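Local structure of erythrocyte membrane protein 1 (Plasmodium falciparum, 6S8T) at residues E155-Y160 against C266-L271; R180-S185 against R262-E267; K307-E312 against T431-F436; K318-C323 against Q342-Y347; G378-F381 against D387-Q390. The protein binds the host receptor ICAM-1 through its DBLbeta domain, the part described here, and so probably mediates adhesion of infected erythrocytes to host cells. All coordinates share one frame; numbering follows the deposited sequence.

Contact 1 of 5, residues E155-Y160 against C266-L271; sequences EIIKRY and CELKNL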
# COMPACT_ATOMS: atom_id res chain seq x y z
N GLU A 155 7.42 5.99 12.76
CA GLU A 155 6.87 4.80 13.41
C GLU A 155 7.12 3.54 12.59
O GLU A 155 7.31 2.46 13.16
CB GLU A 155 5.37 4.99 13.65
CG GLU A 155 4.77 4.01 14.65
CD GLU A 155 5.20 4.30 16.07
OE1 GLU A 155 5.57 5.46 16.37
OE2 GLU A 155 5.17 3.37 16.91
N ILE A 156 7.13 3.65 11.26
CA ILE A 156 7.38 2.49 10.41
C ILE A 156 8.80 1.98 10.63
O ILE A 156 9.03 0.77 10.78
CB ILE A 156 7.13 2.83 8.93
CG1 ILE A 156 5.63 2.92 8.65
CG2 ILE A 156 7.78 1.80 8.02
CD1 ILE A 156 5.32 3.45 7.25
N ILE A 157 9.78 2.88 10.65
CA ILE A 157 11.17 2.48 10.80
C ILE A 157 11.39 1.80 12.15
O ILE A 157 12.01 0.73 12.23
CB ILE A 157 12.10 3.69 10.62
CG1 ILE A 157 11.96 4.23 9.18
CG2 ILE A 157 13.54 3.34 10.95
CD1 ILE A 157 12.73 5.50 8.91
N LYS A 158 10.85 2.39 13.23
CA LYS A 158 11.10 1.84 14.56
C LYS A 158 10.34 0.53 14.79
O LYS A 158 10.89 -0.42 15.35
CB LYS A 158 10.73 2.87 15.63
CG LYS A 158 11.59 4.13 15.61
CD LYS A 158 11.20 5.09 16.73
CE LYS A 158 12.01 6.37 16.67
NZ LYS A 158 13.48 6.12 16.77
N ARG A 159 9.07 0.46 14.36
CA ARG A 159 8.29 -0.74 14.62
C ARG A 159 8.72 -1.90 13.74
O ARG A 159 8.58 -3.06 14.14
CB ARG A 159 6.80 -0.47 14.44
CG ARG A 159 6.17 0.30 15.58
CD ARG A 159 4.66 0.35 15.44
NE ARG A 159 4.04 0.93 16.63
CZ ARG A 159 3.68 0.23 17.70
NH1 ARG A 159 3.12 0.83 18.74
NH2 ARG A 159 3.88 -1.08 17.73
N TYR A 160 9.24 -1.62 12.54
CA TYR A 160 9.78 -2.69 11.71
C TYR A 160 10.98 -3.35 12.38
O TYR A 160 11.08 -4.58 12.44
CB TYR A 160 10.16 -2.15 10.33
CG TYR A 160 10.35 -3.22 9.28
CD1 TYR A 160 11.48 -4.03 9.26
CD2 TYR A 160 9.39 -3.42 8.29
CE1 TYR A 160 11.65 -5.00 8.29
CE2 TYR A 160 9.55 -4.38 7.32
CZ TYR A 160 10.68 -5.17 7.33
OH TYR A 160 10.83 -6.14 6.35
N CYS A 266 12.89 13.27 6.18
CA CYS A 266 13.59 13.60 7.42
C CYS A 266 14.00 12.35 8.19
O CYS A 266 15.05 12.34 8.84
CB CYS A 266 12.71 14.48 8.31
SG CYS A 266 12.30 16.10 7.63
N GLU A 267 13.19 11.29 8.11
CA GLU A 267 13.46 10.06 8.83
C GLU A 267 14.22 9.04 7.99
O GLU A 267 15.03 8.29 8.53
CB GLU A 267 12.14 9.45 9.31
CG GLU A 267 11.24 10.42 10.07
CD GLU A 267 11.84 10.86 11.40
OE1 GLU A 267 12.65 10.10 11.97
OE2 GLU A 267 11.50 11.97 11.87
N LEU A 268 13.99 9.01 6.67
CA LEU A 268 14.65 8.03 5.81
C LEU A 268 16.15 8.26 5.73
O LEU A 268 16.91 7.31 5.50
CB LEU A 268 14.04 8.06 4.41
CG LEU A 268 12.64 7.46 4.26
CD1 LEU A 268 12.11 7.68 2.85
CD2 LEU A 268 12.65 5.98 4.59
N LYS A 269 16.61 9.50 5.92
CA LYS A 269 18.03 9.80 5.82
C LYS A 269 18.86 9.13 6.92
O LYS A 269 20.09 9.09 6.79
CB LYS A 269 18.26 11.31 5.86
CG LYS A 269 17.80 12.04 4.61
CD LYS A 269 18.20 13.51 4.65
CE LYS A 269 17.78 14.24 3.39
NZ LYS A 269 18.21 15.66 3.41
N ASN A 270 18.23 8.61 7.97
CA ASN A 270 18.96 7.90 9.01
C ASN A 270 19.41 6.51 8.58
O ASN A 270 20.25 5.92 9.26
CB ASN A 270 18.11 7.81 10.28
CG ASN A 270 17.94 9.15 10.97
OD1 ASN A 270 18.85 9.98 10.98
ND2 ASN A 270 16.76 9.37 11.54
N LEU A 271 18.87 5.98 7.49
CA LEU A 271 19.30 4.70 6.96
C LEU A 271 20.52 4.88 6.07
O LEU A 271 20.68 5.91 5.40
CB LEU A 271 18.17 4.03 6.17
CG LEU A 271 17.13 3.21 6.95
CD1 LEU A 271 16.38 4.05 7.97
CD2 LEU A 271 16.15 2.55 5.99
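The carbonyl oxygen of E267 receives two visitors, one polar and one not: N270 N donates to E267 O at 3.3 Å, while the CD1 methyl of I157 comes within 3.6 Å of the same E267 O. The methyl continues onto carbon, lying 4.0 Å from E267 CB. I157 reaches this far because CG1 stands anti to the carbonyl carbon (chi1 -63°) and the branch then runs straight out to CD1, directly at the opposite backbone.

L271, at the end of the turn that follows, meets the same methyl. Its CD1 packs against I157 CD1 at 4.0 Å, the two side chains lying alongside and running opposite ways, and L268 CD2 adds a more distant apolar neighbour. The contact joins two helices of the all-helical Duffy-binding fold: I157 of helix 137-163 packs against the C-terminal part of helix 246-268 and the type I turn L268 to L271. That turn, closed by L271 N to L268 O at 3.1 Å, swings L271 back toward I157. C266, at the start of the same segment, is tied to C61 by a disulfide.

Charged groups border the apolar patch. The E267 chain is bent at chi2, and its carboxylate lies near that of D154, with only a long, weak ion pair to K150. On the other flank of helix 137-163, R159 NE bridges to E155 OE2 at 2.7 Å, although its N-H points poorly at the oxygen, and R159 NH2 also pairs with D84.

Contact 2 of 5, residues R180-S185 against R262-E267; sequences RAVRYS and RAMQCE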
# COMPACT_ATOMS: atom_id res chain seq x y z
N ARG A 180 10.53 0.53 1.02
CA ARG A 180 9.29 0.30 0.28
C ARG A 180 8.06 0.58 1.13
O ARG A 180 7.06 1.12 0.63
CB ARG A 180 9.25 -1.13 -0.26
CG ARG A 180 10.11 -1.38 -1.50
CD ARG A 180 9.80 -2.74 -2.15
NE ARG A 180 9.98 -3.86 -1.23
CZ ARG A 180 11.12 -4.54 -1.09
NH1 ARG A 180 11.19 -5.54 -0.23
NH2 ARG A 180 12.19 -4.21 -1.81
N ALA A 181 8.11 0.23 2.42
CA ALA A 181 6.97 0.45 3.30
C ALA A 181 6.68 1.94 3.47
O ALA A 181 5.51 2.35 3.54
CB ALA A 181 7.22 -0.20 4.67
N VAL A 182 7.73 2.77 3.53
CA VAL A 182 7.52 4.21 3.62
C VAL A 182 6.96 4.75 2.30
O VAL A 182 6.17 5.69 2.30
CB VAL A 182 8.84 4.91 4.01
CG1 VAL A 182 8.67 6.42 4.08
CG2 VAL A 182 9.34 4.37 5.37
N ARG A 183 7.34 4.15 1.17
CA ARG A 183 6.77 4.57 -0.11
C ARG A 183 5.31 4.16 -0.22
O ARG A 183 4.48 4.91 -0.77
CB ARG A 183 7.60 4.01 -1.27
CG ARG A 183 9.00 4.58 -1.33
CD ARG A 183 9.91 3.79 -2.25
NE ARG A 183 9.39 3.73 -3.62
CZ ARG A 183 10.02 3.16 -4.63
NH1 ARG A 183 11.21 2.60 -4.44
NH2 ARG A 183 9.47 3.15 -5.84
N TYR A 184 4.96 2.98 0.30
CA TYR A 184 3.56 2.56 0.35
C TYR A 184 2.73 3.50 1.20
O TYR A 184 1.57 3.79 0.87
CB TYR A 184 3.46 1.13 0.88
CG TYR A 184 4.04 0.06 -0.02
CD1 TYR A 184 3.91 0.14 -1.40
CD2 TYR A 184 4.70 -1.04 0.52
CE1 TYR A 184 4.44 -0.84 -2.22
CE2 TYR A 184 5.23 -2.03 -0.29
CZ TYR A 184 5.09 -1.92 -1.67
OH TYR A 184 5.61 -2.90 -2.49
N SER A 185 3.29 3.98 2.32
CA SER A 185 2.55 4.89 3.19
C SER A 185 2.36 6.26 2.54
O SER A 185 1.31 6.89 2.69
CB SER A 185 3.27 5.05 4.53
OG SER A 185 2.77 6.16 5.25
N ARG A 262 8.96 15.26 1.36
CA ARG A 262 10.08 15.85 2.08
C ARG A 262 9.95 15.63 3.59
O ARG A 262 10.95 15.44 4.28
CB ARG A 262 10.18 17.34 1.77
CG ARG A 262 11.05 17.67 0.58
CD ARG A 262 11.07 19.17 0.30
NE ARG A 262 11.25 19.95 1.52
CZ ARG A 262 12.43 20.30 2.02
NH1 ARG A 262 13.55 19.92 1.41
NH2 ARG A 262 12.50 21.01 3.13
N ALA A 263 8.72 15.65 4.10
CA ALA A 263 8.51 15.40 5.52
C ALA A 263 8.89 13.97 5.90
O ALA A 263 9.35 13.73 7.01
CB ALA A 263 7.06 15.68 5.89
N MET A 264 8.71 13.02 4.97
CA MET A 264 9.12 11.65 5.20
C MET A 264 10.62 11.45 4.99
O MET A 264 11.20 10.53 5.58
CB MET A 264 8.34 10.70 4.28
CG MET A 264 6.85 10.60 4.62
SD MET A 264 5.94 9.50 3.52
CE MET A 264 4.44 9.23 4.45
N GLN A 265 11.26 12.30 4.18
CA GLN A 265 12.70 12.18 3.98
C GLN A 265 13.49 12.54 5.24
O GLN A 265 14.66 12.15 5.34
CB GLN A 265 13.15 13.08 2.82
CG GLN A 265 12.74 12.58 1.45
CD GLN A 265 13.25 13.48 0.33
OE1 GLN A 265 13.30 14.70 0.47
NE2 GLN A 265 13.63 12.88 -0.79
N CYS A 266 12.89 13.27 6.18
CA CYS A 266 13.59 13.60 7.42
C CYS A 266 14.00 12.35 8.19
O CYS A 266 15.05 12.34 8.84
CB CYS A 266 12.71 14.48 8.31
SG CYS A 266 12.30 16.10 7.63
N GLU A 267 13.19 11.29 8.11
CA GLU A 267 13.46 10.06 8.83
C GLU A 267 14.22 9.04 7.99
O GLU A 267 15.03 8.29 8.53
CB GLU A 267 12.14 9.45 9.31
CG GLU A 267 11.24 10.42 10.07
CD GLU A 267 11.84 10.86 11.40
OE1 GLU A 267 12.65 10.10 11.97
OE2 GLU A 267 11.50 11.97 11.87
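M264 reaches from one helix to the other, its thioether passing V182 and its terminal methyl arriving beside S185. The setting is the helical core of the Duffy-binding domain, where helix 172-194 packs on helix 246-268 and the closest pair of CA atoms, those of V182 and M264, is 7.8 Å apart.

Orientation explains how a single residue spans the interface. CG of M264 is anti to its own carbonyl carbon, and beyond it the chain is fully extended, with chi2 at 179°. V182 and M264 point at one another's helices and pass side by side, each heading the way the other came from, so the sulfur ends up over the valine and the methyl goes further, to the next turn. There CE stands 3.6 Å from S185 OG, an approach to be read with some caution because the serine has two conformers and this concerns one of them. In that conformer the hydroxyl is hydrogen-bonded to D152 of helix 137-163; the methyl merely covers it.

Helix 137-163 completes the surroundings of this buried site: I156 packs on V182 and S185, and A149 touches M264. R180 is salt-bridged to D277 and E303, and R183 to D288. The backbone bonds within 262-267 are weak, and E267 N reaches M264 O, three residues back, at 3.3 Å.

At the centre of the contact, M264 SD lies 4.0 Å from V182 O and 4.2 Å from V182 CG1, a sulfur resting on both backbone and side chain of one residue.

Contact 3 of 5, residues K307-E312 against T431-F436; sequences KMQSQE and TEQTQF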
# COMPACT_ATOMS: atom_id res chain seq x y z
N LYS A 307 7.47 -13.82 3.39
CA LYS A 307 8.12 -13.78 4.70
C LYS A 307 7.54 -14.84 5.63
O LYS A 307 8.28 -15.51 6.35
CB LYS A 307 7.99 -12.39 5.32
CG LYS A 307 8.81 -11.32 4.65
CD LYS A 307 8.63 -9.97 5.35
CE LYS A 307 9.66 -8.96 4.87
NZ LYS A 307 11.05 -9.38 5.23
N MET A 308 6.21 -14.99 5.64
CA MET A 308 5.59 -16.04 6.43
C MET A 308 5.98 -17.42 5.93
O MET A 308 6.31 -18.31 6.72
CB MET A 308 4.06 -15.87 6.41
CG MET A 308 3.27 -16.94 7.16
SD MET A 308 2.91 -18.42 6.19
CE MET A 308 2.17 -17.70 4.73
N GLN A 309 5.94 -17.62 4.61
CA GLN A 309 6.27 -18.92 4.04
C GLN A 309 7.71 -19.31 4.35
O GLN A 309 7.99 -20.46 4.70
CB GLN A 309 6.04 -18.91 2.52
CG GLN A 309 6.15 -20.27 1.83
CD GLN A 309 7.58 -20.63 1.44
OE1 GLN A 309 8.42 -19.76 1.23
NE2 GLN A 309 7.85 -21.93 1.35
N SER A 310 8.64 -18.36 4.22
CA SER A 310 10.04 -18.66 4.49
C SER A 310 10.26 -19.01 5.96
O SER A 310 11.08 -19.89 6.27
CB SER A 310 10.91 -17.46 4.09
OG SER A 310 12.28 -17.74 4.25
N GLN A 311 9.54 -18.35 6.87
CA GLN A 311 9.70 -18.65 8.29
C GLN A 311 9.14 -20.02 8.63
O GLN A 311 9.75 -20.77 9.41
CB GLN A 311 9.02 -17.56 9.13
CG GLN A 311 9.20 -17.72 10.64
CD GLN A 311 8.56 -16.58 11.42
OE1 GLN A 311 7.37 -16.62 11.73
NE2 GLN A 311 9.36 -15.57 11.74
N GLU A 312 7.98 -20.37 8.07
CA GLU A 312 7.43 -21.71 8.28
C GLU A 312 8.30 -22.78 7.64
O GLU A 312 8.40 -23.89 8.17
CB GLU A 312 6.01 -21.79 7.73
CG GLU A 312 4.99 -20.97 8.50
CD GLU A 312 4.91 -21.37 9.96
OE1 GLU A 312 5.55 -20.71 10.80
OE2 GLU A 312 4.21 -22.36 10.26
N THR A 431 11.17 -19.31 -0.35
CA THR A 431 12.19 -20.34 -0.44
C THR A 431 11.59 -21.61 -1.03
O THR A 431 10.59 -22.13 -0.51
CB THR A 431 12.82 -20.62 0.93
OG1 THR A 431 13.57 -21.84 0.89
CG2 THR A 431 11.76 -20.71 2.02
N GLU A 432 12.17 -22.08 -2.13
CA GLU A 432 11.80 -23.32 -2.82
C GLU A 432 10.42 -23.24 -3.48
O GLU A 432 10.20 -23.85 -4.53
CB GLU A 432 11.86 -24.51 -1.86
CG GLU A 432 13.26 -24.82 -1.35
CD GLU A 432 14.21 -25.25 -2.45
OE1 GLU A 432 13.74 -25.83 -3.45
OE2 GLU A 432 15.43 -25.00 -2.32
N GLN A 433 9.49 -22.51 -2.87
CA GLN A 433 8.14 -22.34 -3.41
C GLN A 433 8.01 -20.88 -3.83
O GLN A 433 7.56 -20.03 -3.06
CB GLN A 433 7.09 -22.73 -2.37
CG GLN A 433 7.40 -24.02 -1.62
CD GLN A 433 7.51 -25.23 -2.54
OE1 GLN A 433 8.35 -26.10 -2.33
NE2 GLN A 433 6.65 -25.29 -3.55
N THR A 434 8.40 -20.59 -5.08
CA THR A 434 8.53 -19.23 -5.56
C THR A 434 7.61 -18.87 -6.72
O THR A 434 7.44 -17.68 -7.00
CB THR A 434 9.98 -18.95 -5.98
OG1 THR A 434 10.32 -19.80 -7.08
CG2 THR A 434 10.93 -19.22 -4.83
N GLN A 435 7.02 -19.85 -7.40
CA GLN A 435 6.20 -19.60 -8.58
C GLN A 435 4.75 -19.40 -8.16
O GLN A 435 4.13 -20.30 -7.59
CB GLN A 435 6.33 -20.76 -9.57
CG GLN A 435 5.55 -20.56 -10.86
CD GLN A 435 5.80 -21.67 -11.85
OE1 GLN A 435 6.93 -22.11 -12.05
NE2 GLN A 435 4.73 -22.15 -12.48
N PHE A 436 4.20 -18.21 -8.44
CA PHE A 436 2.85 -17.87 -8.04
C PHE A 436 1.77 -18.40 -8.98
O PHE A 436 0.58 -18.28 -8.67
CB PHE A 436 2.71 -16.35 -7.89
CG PHE A 436 3.13 -15.82 -6.55
CD1 PHE A 436 4.47 -15.79 -6.19
CD2 PHE A 436 2.19 -15.36 -5.64
CE1 PHE A 436 4.86 -15.32 -4.95
CE2 PHE A 436 2.58 -14.88 -4.40
CZ PHE A 436 3.91 -14.86 -4.05
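The loop that follows helix 417-424 runs close beside helix 293-319 here, its T431 CA coming to 5.6 Å from S310 CA. Q309 turns this proximity into a two-point grip. Its CG is anti to the backbone N (chi1 -172°) and the chain bends at chi2, which presents the amide to the main chain of T431. T431 N donates to Q309 OE1 at 3.2 Å, nearly straight at 163° and in the carbonyl plane on a lone pair; Q309 NE2 returns a weak bond to T431 O, 3.3 Å away. The stronger partner of NE2 is the hydroxyl of Y347, on helix 335-372.

Apolar atoms close the flanks. T431 CG2 rests 3.6 Å from S310 CA, and Q433 CG lies 3.7 Å from Q309 NE2, its own amide turned 67° from that of Q309 and bonded to Y453 O and D451 O. The neighbouring disulfide C306-C430 joins the same helix to the same loop.

One neutral side chain thus answers both the N-H and the C=O of a loop residue, much as a strand edge would, and the pair of bonds fixes which end of the Q309 amide faces which backbone atom.

Contact 4 of 5, residues K318-C323 against Q342-Y347; sequences KQCSQC and QACEEY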
# COMPACT_ATOMS: atom_id res chain seq x y z
N LYS A 318 14.15 -27.76 10.21
CA LYS A 318 14.78 -28.13 11.47
C LYS A 318 14.04 -29.27 12.18
O LYS A 318 14.68 -30.14 12.77
CB LYS A 318 14.88 -26.91 12.39
CG LYS A 318 15.67 -25.76 11.79
CD LYS A 318 15.64 -24.54 12.68
CE LYS A 318 16.33 -23.35 12.01
NZ LYS A 318 16.21 -22.11 12.82
N GLN A 319 12.71 -29.27 12.12
CA GLN A 319 11.94 -30.34 12.76
C GLN A 319 11.99 -31.64 11.96
O GLN A 319 11.90 -32.72 12.55
CB GLN A 319 10.49 -29.90 12.95
CG GLN A 319 10.31 -28.74 13.91
CD GLN A 319 10.77 -29.08 15.32
OE1 GLN A 319 10.71 -30.23 15.75
NE2 GLN A 319 11.25 -28.07 16.04
N CYS A 320 12.14 -31.55 10.64
CA CYS A 320 12.18 -32.72 9.78
C CYS A 320 13.58 -33.02 9.25
O CYS A 320 13.72 -33.79 8.29
CB CYS A 320 11.21 -32.55 8.61
SG CYS A 320 9.46 -32.49 9.08
N SER A 321 14.61 -32.43 9.86
CA SER A 321 15.97 -32.66 9.40
C SER A 321 16.39 -34.12 9.58
O SER A 321 17.14 -34.66 8.75
CB SER A 321 16.94 -31.74 10.14
OG SER A 321 16.93 -31.99 11.53
N GLN A 322 15.92 -34.77 10.64
CA GLN A 322 16.34 -36.13 10.93
C GLN A 322 15.64 -37.15 10.02
O GLN A 322 16.21 -38.20 9.73
CB GLN A 322 16.07 -36.46 12.39
CG GLN A 322 16.72 -35.49 13.38
CD GLN A 322 18.24 -35.59 13.39
OE1 GLN A 322 18.81 -36.66 13.16
NE2 GLN A 322 18.90 -34.47 13.65
N CYS A 323 14.42 -36.84 9.57
CA CYS A 323 13.65 -37.75 8.73
C CYS A 323 13.93 -37.56 7.24
O CYS A 323 13.11 -37.96 6.41
CB CYS A 323 12.15 -37.57 9.00
SG CYS A 323 11.70 -37.52 10.75
N GLN A 342 3.93 -33.11 13.05
CA GLN A 342 3.22 -31.94 13.57
C GLN A 342 3.68 -30.66 12.90
O GLN A 342 2.87 -29.73 12.72
CB GLN A 342 3.40 -31.85 15.08
CG GLN A 342 2.74 -32.98 15.86
CD GLN A 342 2.99 -32.89 17.35
OE1 GLN A 342 3.86 -32.14 17.80
NE2 GLN A 342 2.23 -33.65 18.13
N ALA A 343 4.95 -30.58 12.51
CA ALA A 343 5.42 -29.40 11.79
C ALA A 343 4.85 -29.32 10.39
O ALA A 343 4.58 -28.22 9.89
CB ALA A 343 6.95 -29.39 11.74
N CYS A 344 4.64 -30.47 9.73
CA CYS A 344 4.03 -30.46 8.40
C CYS A 344 2.57 -30.04 8.47
O CYS A 344 2.08 -29.35 7.57
CB CYS A 344 4.15 -31.84 7.75
SG CYS A 344 5.83 -32.43 7.46
N GLU A 345 1.86 -30.47 9.51
CA GLU A 345 0.45 -30.10 9.65
C GLU A 345 0.29 -28.59 9.82
O GLU A 345 -0.60 -27.98 9.21
CB GLU A 345 -0.17 -30.85 10.82
CG GLU A 345 -1.66 -30.63 10.98
CD GLU A 345 -2.48 -31.47 10.02
OE1 GLU A 345 -2.69 -32.67 10.31
OE2 GLU A 345 -2.90 -30.94 8.97
N GLU A 346 1.14 -27.98 10.64
CA GLU A 346 1.08 -26.53 10.83
C GLU A 346 1.43 -25.78 9.55
O GLU A 346 0.86 -24.71 9.28
CB GLU A 346 2.01 -26.10 11.96
CG GLU A 346 1.64 -26.65 13.33
CD GLU A 346 2.60 -26.21 14.43
OE1 GLU A 346 3.54 -25.44 14.13
OE2 GLU A 346 2.41 -26.63 15.59
N TYR A 347 2.34 -26.33 8.75
CA TYR A 347 2.69 -25.69 7.48
C TYR A 347 1.50 -25.71 6.52
O TYR A 347 1.18 -24.68 5.91
CB TYR A 347 3.90 -26.39 6.86
CG TYR A 347 4.40 -25.74 5.59
CD1 TYR A 347 3.90 -26.11 4.35
CD2 TYR A 347 5.38 -24.75 5.63
CE1 TYR A 347 4.34 -25.51 3.19
CE2 TYR A 347 5.84 -24.15 4.47
CZ TYR A 347 5.31 -24.53 3.25
OH TYR A 347 5.76 -23.94 2.09
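This is a small, mostly apolar contact in a helical hairpin, made where helix 293-319 ends and helix 335-372 has just begun to run back antiparallel to it. Carbon meets carbon at one pair of residues and sulfur meets sulfur at the next.

At the first pair the CB methyl of A343 faces Q319 CB at 3.8 Å, close to the shortest separation of the two backbones, where their CA atoms stand 6.7 Å apart. Q319 CG lies 4.1 Å from A343 CB; beyond it the glutamine bends at chi2, and its OE1 has a weak hydrogen bond to S339.

At the second pair C320 SG lies 4.0 Å from C344 SG. The two sulfurs touch without being bonded, since each belongs to its own disulfide: C320 to C340, C344 to C466. In both cysteines SG is anti to the carbonyl carbon (chi1 -66° in C320), and the two bridges are thereby packed against each other. A third, C323 to C330, closes part of the connection between the helices, making this a cysteine-rich end of the domain.

C320 is the first residue to leave helical geometry. Past it the chain turns, and S321 OG donates back to K318 O at 3.2 Å, from 42° out of the carbonyl plane.

One turn earlier on helix 293-319, L316 packs on A343 and C344, while Y462 of the later loop covers C320. Helix 335-372, with a predicted coiled coil over this part, then continues alongside its partner, and Y347 touches E312 there.

Contact 5 of 5, residues G378-F381 against D387-Q390; sequences GTSF and DYQQ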
# COMPACT_ATOMS: atom_id res chain seq x y z
N GLY A 378 -17.73 4.20 -26.08
CA GLY A 378 -19.04 4.47 -25.53
C GLY A 378 -19.65 3.35 -24.72
O GLY A 378 -20.76 3.51 -24.21
N THR A 379 -18.96 2.22 -24.57
CA THR A 379 -19.48 1.06 -23.86
C THR A 379 -18.79 0.92 -22.51
O THR A 379 -17.62 1.26 -22.35
CB THR A 379 -19.30 -0.22 -24.68
OG1 THR A 379 -17.91 -0.53 -24.80
CG2 THR A 379 -19.90 -0.06 -26.07
N SER A 380 -19.54 0.40 -21.53
CA SER A 380 -19.01 0.18 -20.19
C SER A 380 -19.79 -0.95 -19.53
O SER A 380 -20.92 -1.27 -19.92
CB SER A 380 -19.09 1.46 -19.34
OG SER A 380 -18.50 1.26 -18.07
N PHE A 381 -19.17 -1.55 -18.52
CA PHE A 381 -19.78 -2.66 -17.79
C PHE A 381 -20.57 -2.22 -16.56
O PHE A 381 -21.29 -3.04 -15.99
CB PHE A 381 -18.69 -3.66 -17.37
CG PHE A 381 -18.17 -4.50 -18.50
CD1 PHE A 381 -18.85 -5.64 -18.91
CD2 PHE A 381 -17.00 -4.16 -19.16
CE1 PHE A 381 -18.38 -6.41 -19.95
CE2 PHE A 381 -16.52 -4.93 -20.20
CZ PHE A 381 -17.21 -6.06 -20.60
N ASP A 387 -12.70 1.95 -7.19
CA ASP A 387 -11.52 2.13 -8.03
C ASP A 387 -11.71 1.59 -9.45
O ASP A 387 -10.72 1.38 -10.16
CB ASP A 387 -10.31 1.45 -7.38
CG ASP A 387 -10.51 -0.04 -7.18
OD1 ASP A 387 -11.67 -0.45 -6.94
OD2 ASP A 387 -9.53 -0.80 -7.27
N TYR A 388 -12.95 1.36 -9.88
CA TYR A 388 -13.17 0.75 -11.19
C TYR A 388 -12.53 1.58 -12.30
O TYR A 388 -11.75 1.06 -13.10
CB TYR A 388 -14.67 0.56 -11.44
CG TYR A 388 -14.96 -0.11 -12.76
CD1 TYR A 388 -14.82 -1.49 -12.91
CD2 TYR A 388 -15.36 0.63 -13.87
CE1 TYR A 388 -15.07 -2.11 -14.11
CE2 TYR A 388 -15.62 0.02 -15.08
CZ TYR A 388 -15.47 -1.35 -15.20
OH TYR A 388 -15.73 -1.96 -16.40
N GLN A 389 -12.84 2.88 -12.34
CA GLN A 389 -12.33 3.73 -13.42
C GLN A 389 -10.80 3.79 -13.42
O GLN A 389 -10.17 3.71 -14.48
CB GLN A 389 -12.91 5.14 -13.29
CG GLN A 389 -14.41 5.23 -13.48
CD GLN A 389 -14.84 4.92 -14.90
OE1 GLN A 389 -15.40 3.86 -15.17
NE2 GLN A 389 -14.57 5.85 -15.81
N GLN A 390 -10.19 3.94 -12.24
CA GLN A 390 -8.73 4.01 -12.17
C GLN A 390 -8.09 2.70 -12.60
O GLN A 390 -7.04 2.70 -13.26
CB GLN A 390 -8.29 4.40 -10.75
CG GLN A 390 -6.77 4.59 -10.61
CD GLN A 390 -6.34 5.06 -9.22
OE1 GLN A 390 -7.15 5.13 -8.29
NE2 GLN A 390 -5.06 5.39 -9.07
O HOH W 1 -16.34 -1.00 -18.57
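The hydroxyl of Y388 carries the close part of this contact, pressing on F381 CB at 3.5 Å, whereas S380 merely skirts the tyrosine with its OG 4.3 Å from Y388 CE2. The motif is a loop between two helices folding back on the first turn of the second: residues 378-381 lie in the connection from helix 335-372 to helix 388-402, and D387 holds the N-cap position, its carboxylate spent on a salt bridge to R294 instead of a capping bond.

With CG anti to the backbone N (chi1 -178°), the Y388 ring is carried toward the loop. It is backed by L368 of helix 335-372, and Y388 OH lies at the edge of the F381 ring, near its plane, 3.8 Å from F381 CD2.

The outer side is loose. S380 and F381 are exposed, G378 is poorly ordered, and the loop touches a neighbouring molecule in the crystal, which may influence its path. A water links the two segments, in the plane of the tyrosine ring at its edge. F381 N donates to this water at 2.9 Å, and the same water oxygen is 2.5 Å from Y388 OH.

How the contacts relate
Contact 2 is buried in the helical core and contact 1 lies at its margin, both on helix 246-268: they share C266 and E267, their centres are 8 Å apart, and I156 and L268 of contact 1 pack directly on contact 2. Both rely on apolar side chains. Contacts 3 and 4 likewise share an element, helix 293-319, and meet where Q309 reaches Y347; contact 4 is nested in the chain loop that contact 3 closes. Away from the core their chemistry shifts, to amide-backbone bonding in one and disulfide packing in the other. Contact 5 is a surface feature across the chain's centre from contacts 1 and 2, and the one bridged by water.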